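Local coordinates for methyltransferase domain-containing protein (Serratia marcescens, PDB 7CLU) that probably transfers a methyl group from S-adenosyl-L-methionine to an oxygen of an intermediate in the prodigiosin synthetic pathway, at residues Leu182-Ala187 with Gln214-Arg219; Phe206-Leu211 with Ile220-Gly225; Ala158-Val161 with Asp165-Gln168; Ala154-Gly159 with Leu239-Trp244. All blocks are in the same frame, centred on the assembly; numbering follows the deposited sequence.

Contact 1: Leu182-Ala187 with Gln214-Arg219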
loop_
_atom_site.group_PDB
_atom_site.type_symbol
_atom_site.label_atom_id
_atom_site.label_comp_id
_atom_site.label_asym_id
_atom_site.label_seq_id
_atom_site.Cartn_x
_atom_site.Cartn_y
_atom_site.Cartn_z
ATOM N N LEU A 182 10.754 17.661 22.710
ATOM C CA LEU A 182 10.164 18.992 22.716
ATOM C C LEU A 182 10.662 19.816 23.893
ATOM O O LEU A 182 11.144 20.940 23.668
ATOM C CB LEU A 182 8.639 18.893 22.673
ATOM C CG LEU A 182 7.825 20.151 22.979
ATOM C CD1 LEU A 182 8.180 21.258 22.028
ATOM C CD2 LEU A 182 6.311 19.804 22.897
ATOM N N PRO A 183 10.610 19.346 25.148
ATOM C CA PRO A 183 11.149 20.189 26.229
ATOM C C PRO A 183 12.649 20.413 26.123
ATOM O O PRO A 183 13.138 21.438 26.609
ATOM C CB PRO A 183 10.761 19.432 27.511
ATOM C CG PRO A 183 10.419 18.061 27.073
ATOM C CD PRO A 183 9.899 18.168 25.684
ATOM N N MET A 184 13.401 19.508 25.487
ATOM C CA MET A 184 14.800 19.813 25.193
ATOM C C MET A 184 14.918 21.014 24.255
ATOM O O MET A 184 15.711 21.932 24.501
ATOM C CB MET A 184 15.498 18.584 24.599
ATOM C CG MET A 184 15.866 17.571 25.649
ATOM S SD MET A 184 16.621 16.055 25.041
ATOM C CE MET A 184 15.534 15.602 23.742
ATOM N N ALA A 185 14.125 21.036 23.177
ATOM C CA ALA A 185 14.197 22.156 22.245
ATOM C C ALA A 185 13.774 23.456 22.919
ATOM O O ALA A 185 14.344 24.523 22.644
ATOM C CB ALA A 185 13.341 21.879 21.011
ATOM N N ILE A 186 12.791 23.379 23.826
ATOM C CA ILE A 186 12.380 24.557 24.581
ATOM C C ILE A 186 13.531 25.051 25.446
ATOM O O ILE A 186 13.898 26.229 25.395
ATOM C CB ILE A 186 11.125 24.257 25.419
ATOM C CG1 ILE A 186 9.964 23.862 24.507
ATOM C CG2 ILE A 186 10.740 25.465 26.249
ATOM C CD1 ILE A 186 8.776 23.259 25.255
ATOM N N ALA A 187 14.146 24.143 26.220
ATOM C CA ALA A 187 15.301 24.495 27.052
ATOM C C ALA A 187 16.412 25.143 26.243
ATOM O O ALA A 187 17.110 26.041 26.739
ATOM C CB ALA A 187 15.872 23.255 27.744
ATOM N N GLN A 214 21.753 12.612 27.801
ATOM C CA GLN A 214 21.886 13.747 26.899
ATOM C C GLN A 214 22.300 15.030 27.618
ATOM O O GLN A 214 22.609 16.027 26.946
ATOM C CB GLN A 214 20.573 13.965 26.141
ATOM C CG GLN A 214 20.139 12.769 25.293
ATOM C CD GLN A 214 21.271 12.216 24.442
ATOM O OE1 GLN A 214 21.684 11.063 24.605
ATOM N NE2 GLN A 214 21.786 13.039 23.536
ATOM N N GLY A 215 22.327 15.018 28.951
ATOM C CA GLY A 215 22.759 16.156 29.737
ATOM C C GLY A 215 21.643 17.036 30.261
ATOM O O GLY A 215 21.925 18.147 30.722
ATOM N N TYR A 216 20.389 16.572 30.216
ATOM C CA TYR A 216 19.221 17.374 30.553
ATOM C C TYR A 216 18.531 16.875 31.821
ATOM O O TYR A 216 17.401 17.286 32.104
ATOM C CB TYR A 216 18.224 17.388 29.383
ATOM C CG TYR A 216 18.648 18.242 28.206
ATOM C CD1 TYR A 216 19.632 17.804 27.333
ATOM C CD2 TYR A 216 18.080 19.495 27.983
ATOM C CE1 TYR A 216 20.041 18.579 26.262
ATOM C CE2 TYR A 216 18.488 20.283 26.918
ATOM C CZ TYR A 216 19.465 19.813 26.058
ATOM O OH TYR A 216 19.886 20.578 24.990
ATOM N N GLY A 217 19.185 15.998 32.584
ATOM C CA GLY A 217 18.541 15.387 33.740
ATOM C C GLY A 217 18.229 16.364 34.860
ATOM O O GLY A 217 17.299 16.139 35.646
ATOM N N GLU A 218 19.003 17.442 34.975
ATOM C CA GLU A 218 18.666 18.469 35.954
ATOM C C GLU A 218 17.782 19.557 35.375
ATOM O O GLU A 218 17.054 20.217 36.126
ATOM C CB GLU A 218 19.932 19.098 36.527
ATOM C CG GLU A 218 20.769 18.136 37.336
ATOM C CD GLU A 218 21.826 18.852 38.149
ATOM O OE1 GLU A 218 22.290 18.266 39.152
ATOM O OE2 GLU A 218 22.190 19.999 37.787
ATOM N N ARG A 219 17.817 19.747 34.060
ATOM C CA ARG A 219 17.044 20.802 33.418
ATOM C C ARG A 219 15.565 20.442 33.279
ATOM O O ARG A 219 14.707 21.336 33.298
ATOM C CB ARG A 219 17.648 21.097 32.040
ATOM C CG ARG A 219 17.007 22.251 31.297
ATOM C CD ARG A 219 17.417 23.599 31.881
ATOM N NE ARG A 219 16.722 24.701 31.216
ATOM C CZ ARG A 219 15.461 25.040 31.465
ATOM N NH1 ARG A 219 14.753 24.364 32.367
ATOM N NH2 ARG A 219 14.900 26.053 30.810
HETATM O O HOH W 1 17.733 26.274 29.180
#

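Contact 2: Phe206-Leu211 with Ile220-Gly225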
loop_
_atom_site.group_PDB
_atom_site.type_symbol
_atom_site.label_atom_id
_atom_site.label_comp_id
_atom_site.label_asym_id
_atom_site.label_seq_id
_atom_site.Cartn_x
_atom_site.Cartn_y
_atom_site.Cartn_z
ATOM N N PHE A 206 13.148 5.072 32.524
ATOM C CA PHE A 206 13.821 4.982 31.229
ATOM C C PHE A 206 14.027 6.369 30.622
ATOM O O PHE A 206 15.124 6.707 30.156
ATOM C CB PHE A 206 13.010 4.081 30.291
ATOM C CG PHE A 206 13.498 4.079 28.861
ATOM C CD1 PHE A 206 14.635 3.367 28.501
ATOM C CD2 PHE A 206 12.811 4.778 27.878
ATOM C CE1 PHE A 206 15.084 3.364 27.188
ATOM C CE2 PHE A 206 13.253 4.779 26.562
ATOM C CZ PHE A 206 14.390 4.072 26.215
ATOM N N LEU A 207 12.975 7.189 30.626
ATOM C CA LEU A 207 13.093 8.552 30.126
ATOM C C LEU A 207 14.070 9.365 30.973
ATOM O O LEU A 207 14.861 10.158 30.439
ATOM C CB LEU A 207 11.711 9.210 30.095
ATOM C CG LEU A 207 11.684 10.656 29.595
ATOM C CD1 LEU A 207 11.658 10.695 28.075
ATOM C CD2 LEU A 207 10.512 11.440 30.193
ATOM N N ARG A 208 14.038 9.170 32.292
ATOM C CA ARG A 208 15.005 9.832 33.157
ATOM C C ARG A 208 16.428 9.476 32.745
ATOM O O ARG A 208 17.307 10.349 32.686
ATOM C CB ARG A 208 14.749 9.453 34.615
ATOM C CG ARG A 208 15.053 10.563 35.612
ATOM C CD ARG A 208 14.665 10.164 37.033
ATOM N NE ARG A 208 13.347 10.662 37.424
ATOM C CZ ARG A 208 12.264 9.897 37.571
ATOM N NH1 ARG A 208 12.330 8.590 37.357
ATOM N NH2 ARG A 208 11.109 10.445 37.933
ATOM N N ASP A 209 16.662 8.200 32.433
ATOM C CA ASP A 209 17.982 7.765 32.001
ATOM C C ASP A 209 18.364 8.405 30.673
ATOM O O ASP A 209 19.505 8.852 30.502
ATOM C CB ASP A 209 18.015 6.238 31.904
ATOM C CG ASP A 209 17.899 5.569 33.269
ATOM O OD1 ASP A 209 18.251 6.217 34.275
ATOM O OD2 ASP A 209 17.445 4.407 33.344
ATOM N N LYS A 210 17.419 8.477 29.730
ATOM C CA LYS A 210 17.717 9.078 28.433
ATOM C C LYS A 210 18.008 10.568 28.569
ATOM O O LYS A 210 18.949 11.086 27.940
ATOM C CB LYS A 210 16.556 8.858 27.461
ATOM C CG LYS A 210 16.697 7.620 26.578
ATOM C CD LYS A 210 16.928 6.368 27.409
ATOM C CE LYS A 210 17.854 5.403 26.698
ATOM N NZ LYS A 210 17.357 5.088 25.327
ATOM N N LEU A 211 17.197 11.274 29.368
ATOM C CA LEU A 211 17.432 12.697 29.603
ATOM C C LEU A 211 18.784 12.925 30.254
ATOM O O LEU A 211 19.498 13.874 29.904
ATOM C CB LEU A 211 16.330 13.290 30.484
ATOM C CG LEU A 211 14.964 13.585 29.857
ATOM C CD1 LEU A 211 14.047 14.225 30.912
ATOM C CD2 LEU A 211 15.071 14.474 28.627
ATOM N N ILE A 220 15.252 19.156 33.124
ATOM C CA ILE A 220 13.903 18.688 32.811
ATOM C C ILE A 220 13.524 17.602 33.814
ATOM O O ILE A 220 14.146 16.533 33.844
ATOM C CB ILE A 220 13.810 18.155 31.368
ATOM C CG1 ILE A 220 14.224 19.243 30.360
ATOM C CG2 ILE A 220 12.407 17.628 31.060
ATOM C CD1 ILE A 220 14.405 18.693 28.954
ATOM N N ASP A 221 12.517 17.873 34.638
ATOM C CA ASP A 221 12.078 16.878 35.609
ATOM C C ASP A 221 11.153 15.855 34.963
ATOM O O ASP A 221 10.406 16.154 34.027
ATOM C CB ASP A 221 11.350 17.538 36.780
ATOM C CG ASP A 221 12.261 18.412 37.620
ATOM O OD1 ASP A 221 13.422 18.022 37.859
ATOM O OD2 ASP A 221 11.806 19.496 38.041
ATOM N N VAL A 222 11.203 14.633 35.481
ATOM C CA VAL A 222 10.255 13.590 35.120
ATOM C C VAL A 222 9.380 13.351 36.336
ATOM O O VAL A 222 9.884 12.994 37.407
ATOM C CB VAL A 222 10.954 12.298 34.678
ATOM C CG1 VAL A 222 9.936 11.310 34.126
ATOM C CG2 VAL A 222 12.007 12.617 33.632
ATOM N N VAL A 223 8.084 13.587 36.185
ATOM C CA VAL A 223 7.127 13.262 37.228
ATOM C C VAL A 223 6.250 12.120 36.745
ATOM O O VAL A 223 6.095 11.873 35.546
ATOM C CB VAL A 223 6.270 14.467 37.628
ATOM C CG1 VAL A 223 7.169 15.596 38.162
ATOM C CG2 VAL A 223 5.411 14.909 36.460
ATOM N N GLU A 224 5.654 11.422 37.696
ATOM C CA GLU A 224 4.874 10.247 37.367
ATOM C C GLU A 224 3.392 10.551 37.493
ATOM O O GLU A 224 2.966 11.359 38.325
ATOM C CB GLU A 224 5.298 9.075 38.250
ATOM C CG GLU A 224 6.768 8.730 38.030
ATOM C CD GLU A 224 7.293 7.678 38.977
ATOM O OE1 GLU A 224 8.439 7.828 39.455
ATOM O OE2 GLU A 224 6.565 6.698 39.231
ATOM N N GLY A 225 2.614 9.931 36.621
ATOM C CA GLY A 225 1.196 10.210 36.566
ATOM C C GLY A 225 0.533 9.386 35.486
ATOM O O GLY A 225 1.172 8.577 34.801
HETATM O O HOH W 2 13.356 13.788 37.116
#

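Contact 3: Ala158-Val161 with Asp165-Gln168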
loop_
_atom_site.group_PDB
_atom_site.type_symbol
_atom_site.label_atom_id
_atom_site.label_comp_id
_atom_site.label_asym_id
_atom_site.label_seq_id
_atom_site.Cartn_x
_atom_site.Cartn_y
_atom_site.Cartn_z
ATOM N N ALA A 158 10.262 22.225 15.971
ATOM C CA ALA A 158 10.874 23.479 15.539
ATOM C C ALA A 158 9.835 24.583 15.371
ATOM O O ALA A 158 10.058 25.718 15.799
ATOM C CB ALA A 158 11.648 23.258 14.232
ATOM N N GLY A 159 8.684 24.264 14.777
ATOM C CA GLY A 159 7.665 25.277 14.564
ATOM C C GLY A 159 6.924 25.655 15.831
ATOM O O GLY A 159 6.460 26.792 15.964
ATOM N N PHE A 160 6.790 24.709 16.768
ATOM C CA PHE A 160 6.233 25.018 18.079
ATOM C C PHE A 160 7.164 25.961 18.845
ATOM O O PHE A 160 6.736 27.016 19.319
ATOM C CB PHE A 160 5.993 23.710 18.853
ATOM C CG PHE A 160 4.995 23.821 19.999
ATOM C CD1 PHE A 160 4.333 25.013 20.279
ATOM C CD2 PHE A 160 4.720 22.711 20.790
ATOM C CE1 PHE A 160 3.423 25.084 21.339
ATOM C CE2 PHE A 160 3.814 22.784 21.851
ATOM C CZ PHE A 160 3.174 23.975 22.121
ATOM N N VAL A 161 8.443 25.595 18.961
ATOM C CA VAL A 161 9.417 26.428 19.665
ATOM C C VAL A 161 9.500 27.821 19.045
ATOM O O VAL A 161 9.665 28.820 19.754
ATOM C CB VAL A 161 10.795 25.739 19.689
ATOM C CG1 VAL A 161 11.823 26.621 20.364
ATOM C CG2 VAL A 161 10.708 24.408 20.411
ATOM N N ASP A 165 5.214 31.575 21.931
ATOM C CA ASP A 165 6.046 32.302 22.926
ATOM C C ASP A 165 6.084 31.546 24.256
ATOM O O ASP A 165 5.180 31.750 25.069
ATOM C CB ASP A 165 5.532 33.727 23.127
ATOM C CG ASP A 165 6.541 34.619 23.821
ATOM O OD1 ASP A 165 7.664 34.144 24.066
ATOM O OD2 ASP A 165 6.197 35.772 24.108
ATOM N N PHE A 166 7.144 30.767 24.486
ATOM C CA PHE A 166 7.293 29.985 25.742
ATOM C C PHE A 166 7.809 30.886 26.870
ATOM O O PHE A 166 7.661 30.521 28.045
ATOM C CB PHE A 166 8.200 28.774 25.520
ATOM C CG PHE A 166 7.518 27.622 24.830
ATOM C CD1 PHE A 166 6.820 26.672 25.556
ATOM C CD2 PHE A 166 7.564 27.493 23.453
ATOM C CE1 PHE A 166 6.189 25.618 24.919
ATOM C CE2 PHE A 166 6.934 26.437 22.818
ATOM C CZ PHE A 166 6.245 25.502 23.552
ATOM N N SER A 167 8.340 32.060 26.513
ATOM C CA SER A 167 8.882 33.053 27.479
ATOM C C SER A 167 7.786 33.603 28.406
ATOM O O SER A 167 8.123 33.959 29.539
ATOM C CB SER A 167 9.584 34.167 26.755
ATOM O OG SER A 167 8.644 35.077 26.213
ATOM N N GLN A 168 6.532 33.579 27.942
ATOM C CA GLN A 168 5.352 34.098 28.686
ATOM C C GLN A 168 4.977 33.180 29.857
ATOM O O GLN A 168 4.272 33.648 30.765
ATOM C CB GLN A 168 4.143 34.151 27.754
ATOM C CG GLN A 168 4.159 35.328 26.794
ATOM C CD GLN A 168 2.766 35.692 26.344
ATOM O OE1 GLN A 168 1.940 34.828 26.052
ATOM N NE2 GLN A 168 2.493 36.982 26.301
#

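Contact 4: Ala154-Gly159 with Leu239-Trp244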
loop_
_atom_site.group_PDB
_atom_site.type_symbol
_atom_site.label_atom_id
_atom_site.label_comp_id
_atom_site.label_asym_id
_atom_site.label_seq_id
_atom_site.Cartn_x
_atom_site.Cartn_y
_atom_site.Cartn_z
ATOM N N ALA A 154 10.328 16.520 14.163
ATOM C CA ALA A 154 11.234 17.665 14.129
ATOM C C ALA A 154 10.588 18.924 13.559
ATOM O O ALA A 154 10.725 19.983 14.182
ATOM C CB ALA A 154 12.516 17.292 13.366
ATOM N N PRO A 155 9.874 18.896 12.428
ATOM C CA PRO A 155 9.238 20.142 11.965
ATOM C C PRO A 155 8.154 20.656 12.895
ATOM O O PRO A 155 7.992 21.875 13.003
ATOM C CB PRO A 155 8.674 19.769 10.591
ATOM C CG PRO A 155 9.570 18.644 10.129
ATOM C CD PRO A 155 9.840 17.853 11.384
ATOM N N PHE A 156 7.398 19.779 13.562
ATOM C CA PHE A 156 6.442 20.260 14.557
ATOM C C PHE A 156 7.164 20.942 15.708
ATOM O O PHE A 156 6.779 22.035 16.145
ATOM C CB PHE A 156 5.577 19.108 15.086
ATOM C CG PHE A 156 4.993 19.369 16.452
ATOM C CD1 PHE A 156 4.056 20.374 16.637
ATOM C CD2 PHE A 156 5.395 18.630 17.550
ATOM C CE1 PHE A 156 3.521 20.648 17.900
ATOM C CE2 PHE A 156 4.859 18.887 18.808
ATOM C CZ PHE A 156 3.924 19.905 18.982
ATOM N N ILE A 157 8.210 20.296 16.228
ATOM C CA ILE A 157 8.898 20.816 17.407
ATOM C C ILE A 157 9.535 22.161 17.089
ATOM O O ILE A 157 9.363 23.141 17.821
ATOM C CB ILE A 157 9.942 19.803 17.906
ATOM C CG1 ILE A 157 9.256 18.623 18.582
ATOM C CG2 ILE A 157 10.940 20.481 18.826
ATOM C CD1 ILE A 157 10.145 17.434 18.750
ATOM N N ALA A 158 10.262 22.225 15.971
ATOM C CA ALA A 158 10.874 23.479 15.539
ATOM C C ALA A 158 9.835 24.583 15.371
ATOM O O ALA A 158 10.058 25.718 15.799
ATOM C CB ALA A 158 11.648 23.258 14.232
ATOM N N GLY A 159 8.684 24.264 14.777
ATOM C CA GLY A 159 7.665 25.277 14.564
ATOM C C GLY A 159 6.924 25.655 15.831
ATOM O O GLY A 159 6.460 26.792 15.964
ATOM N N LEU A 239 1.708 25.979 31.829
ATOM C CA LEU A 239 1.507 25.509 30.460
ATOM C C LEU A 239 1.641 23.989 30.433
ATOM O O LEU A 239 2.657 23.444 30.883
ATOM C CB LEU A 239 2.506 26.146 29.470
ATOM C CG LEU A 239 2.352 25.710 27.995
ATOM C CD1 LEU A 239 0.960 26.026 27.430
ATOM C CD2 LEU A 239 3.421 26.345 27.115
ATOM N N ILE A 240 0.608 23.311 29.919
ATOM C CA ILE A 240 0.581 21.855 29.815
ATOM C C ILE A 240 0.320 21.482 28.366
ATOM O O ILE A 240 -0.562 22.059 27.716
ATOM C CB ILE A 240 -0.503 21.228 30.723
ATOM C CG1 ILE A 240 -0.323 21.684 32.173
ATOM C CG2 ILE A 240 -0.447 19.710 30.648
ATOM C CD1 ILE A 240 0.779 20.977 32.877
ATOM N N HIS A 241 1.054 20.487 27.871
ATOM C CA HIS A 241 0.959 20.085 26.477
ATOM C C HIS A 241 0.772 18.582 26.390
ATOM O O HIS A 241 1.407 17.822 27.128
ATOM C CB HIS A 241 2.220 20.473 25.654
ATOM C CG HIS A 241 2.212 19.904 24.267
ATOM N ND1 HIS A 241 3.088 18.922 23.854
ATOM C CD2 HIS A 241 1.400 20.152 23.210
ATOM C CE1 HIS A 241 2.840 18.613 22.594
ATOM N NE2 HIS A 241 1.813 19.337 22.182
ATOM N N LEU A 242 -0.096 18.168 25.476
ATOM C CA LEU A 242 -0.368 16.760 25.209
ATOM C C LEU A 242 -0.121 16.563 23.721
ATOM O O LEU A 242 -0.865 17.097 22.889
ATOM C CB LEU A 242 -1.792 16.385 25.612
ATOM C CG LEU A 242 -2.232 14.927 25.381
ATOM C CD1 LEU A 242 -1.427 13.999 26.272
ATOM C CD2 LEU A 242 -3.709 14.763 25.652
ATOM N N GLY A 243 0.933 15.823 23.390
ATOM C CA GLY A 243 1.359 15.721 22.007
ATOM C C GLY A 243 0.741 14.585 21.211
ATOM O O GLY A 243 1.140 13.436 21.379
ATOM N N TRP A 244 -0.254 14.898 20.375
ATOM C CA TRP A 244 -0.777 13.982 19.355
ATOM C C TRP A 244 -1.286 12.670 19.951
ATOM O O TRP A 244 -1.026 11.586 19.423
ATOM C CB TRP A 244 0.283 13.728 18.277
ATOM C CG TRP A 244 -0.289 13.461 16.930
ATOM C CD1 TRP A 244 -1.579 13.662 16.525
ATOM C CD2 TRP A 244 0.401 12.906 15.812
ATOM N NE1 TRP A 244 -1.725 13.288 15.213
ATOM C CE2 TRP A 244 -0.523 12.820 14.752
ATOM C CE3 TRP A 244 1.720 12.487 15.598
ATOM C CZ2 TRP A 244 -0.175 12.310 13.498
ATOM C CZ3 TRP A 244 2.069 11.995 14.340
ATOM C CH2 TRP A 244 1.126 11.916 13.310
#

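Contact 1: Leu182-Ala187 with Gln214-Arg219
Met184 and Ala187, one turn apart on helix 181-189, pack against Tyr216 and Arg219 of the loop leading from helix 201-214 into strand 221-224: a helix-to-loop contact at the surface of the Rossmann-like methyltransferase domain, made of a Met-aromatic pair and a water bridge. With CG anti to the carbonyl carbon (chi1 -78°), Met184 lays its thioether chain over one face of the tyrosine ring. Its CG stands 3.8 Å from the centroid of the Tyr216 ring, only 13° off the normal, which makes a CH-pi contact over the ring centre; SD lies over the same face, 4.4 Å from that centroid, as the Met-aromatic contact. A flexible, polarisable methionine suits such a broad aromatic surface. The OH of Tyr216 is hydrogen-bonded to Asp188, next along the helix, which ties the far end of the ring to the same helix. Ala187, small enough to let the loop come close, has its CB 4.0 Å from Tyr216 CE2, at the ring edge, and over one face of the Arg219 guanidinium, 3.9 Å from Arg219 NE. Water 1 closes this end: it donates to Ala187 O and accepts from Arg219 NE at 2.8 Å, lying at the edge of the guanidinium in its plane. Gly215, with positive phi (97°), ends helix 201-214 in a Schellman motif and turns the chain toward Tyr216. On the sheet side of the helix, Pro183 and Ile186 meet strands 171-175 and 194-199, Ala185 meets helix 154-163, and Arg219 reaches across to bond Ile193 O, just ahead of strand 194-199.

Contact 2: Phe206-Leu211 with Ile220-Gly225
Arg208 and Val222 meet obliquely where helix 201-214 packs on strand 221-224, the helix and last strand of a beta-alpha-beta unit begun by strand 194-199 in the Rossmann-like fold. The short axes run antiparallel (179°) and 8.9 Å apart, as expected of a crossover helix returning over its sheet. Val222 is the centre of the contact. CG2 points into the helix, 3.9 Å from Leu207 CD2 and 3.8 Å from Leu211 CD1; CG1 also meets Leu207 and lies over one face of the Arg208 guanidinium, toward its rim. Branched valine suits the strand, while the leucines, one turn apart, give the helix two long side chains that converge on its CG2. Leu207 also touches Glu199 of strand 194-199, which binds S-adenosyl-L-homocysteine. Leu211 turns the same CD1 to Ile220, 3.8 Å from Ile220 CG2. Arg208 lies at the margin, and its guanidinium, more than its methylenes, covers Val222, with NH2 3.7 Å from Val222 CB. A bend at chi3 (-97°) swings the guanidinium back over the strand, near Glu224, whose OE1 is 4.0 Å from Arg208 NH2, too long for a salt bridge. Water 2 accepts from both Arg208 NE and Val222 N, thereby serving a backbone N-H of this edge strand. The direct bond, Arg208 NH2 to Val222 O at 2.9 Å, is bent to 136° at the hydrogen, and its donor stands above the carbonyl plane.

Contact 3: Ala158-Val161 with Asp165-Gln168
Phe166, in the loop that follows helix 154-163, turns its ring back onto Phe160 of that helix in a buried edge-to-face pair. The loop segment begins with Asp165, whose CB leads away from the helix and whose carboxylate organises the turn instead. Asp165 OD1 accepts from the backbone N of Ser167, the bond of an Asx turn, and also from Ser167 OG at 2.5 Å; both donors come to the same face of the carboxylate plane. Aspartate fits this place because its short chain can reach forward to the backbone N-H two residues on. Next comes Phe166, the residue that makes the contact. With CG anti to the carbonyl carbon (chi1 -78°), the ring is carried back toward the helix, CZ foremost. That atom stands over the centre of the Phe160 ring, 3.6 Å from Phe160 CE1, with the centroids 5.0 Å apart and the planes at 58°. Its neighbour CE2 lies 3.6 Å from Phe160 O, so the carbonyl oxygen meets the ring at its edge, where the C-H groups carry slight positive charge. The backbone of Val161 also borders the ring, with CA 4.0 Å from Phe166 CE2. Ser167 then supplies the two donors that hold the turn. Phenylalanine suits both ends, filling an apolar interior through ring edge and ring face. Around this pair, Phe166 also meets Phe172 of strand 171-175 edge-to-face and touches Ile186, while Phe160 and Val161 pack on helix 181-189.

Contact 4: Ala154-Gly159 with Leu239-Trp244
Phe156 of helix 154-163 and His241 of strand 239-243 point their rings at each other from opposite directions, bridging a helix and the central sheet; the nearest CA atoms of the two segments, those of Phe156 and Gly243, are 10.1 Å apart. The aromatic contact is slight: the planes are within 29° of each other but displaced, with ring centroids 5.9 Å apart, so little of one ring faces the other. Phe156 CZ does the touching, 3.9 Å from His241 NE2, which lies near the plane of the phenylalanine ring at its edge. With CG anti to the backbone N in both (chi1 156° and 172°), the rings reach across the gap.

Polar bonds fix the histidine from elsewhere. Its NE2 is paired with Ser274 and its ND1 with Asp174, so a buried imidazole has both nitrogens satisfied and its rotation set. A cation-pi contact engages Phe156 as well, with Arg331, a residue that binds S-adenosyl-L-homocysteine; a flat phenylalanine can serve both it and the imidazole. Within the strand, Gly243 N lies over one face of the His241 ring. Strand 239-243 runs between strands 171-175 and 270-275, where Phe160 of helix 154-163, in an edge-to-face ring pair, and Leu182 of helix 181-189 close over His241.

In the fold
All four contacts lie in the O-methyltransferase domain, around the mixed seven-stranded sheet. Contacts 3 and 4 both use helix 154-163, share Ala158 and Gly159, and have centres about 9 Å apart. Contact 3 closes before contact 1 opens; contacts 1 and 2 then alternate their segments, and both fall within the long span that contact 4 joins. Helix 181-189 connects the groups: Leu182 meets Phe160 and His241, Ile186 meets Phe166, and Met184 meets Leu211. Contacts 2 and 3, about 21 Å between centres, do not touch. The four contacts join helices 154-163, 181-189 and 201-214 to loops and to strands 221-224 and 239-243, in a sheet whose strand 194-199 carries Glu199, an S-adenosyl-L-homocysteine-binding residue.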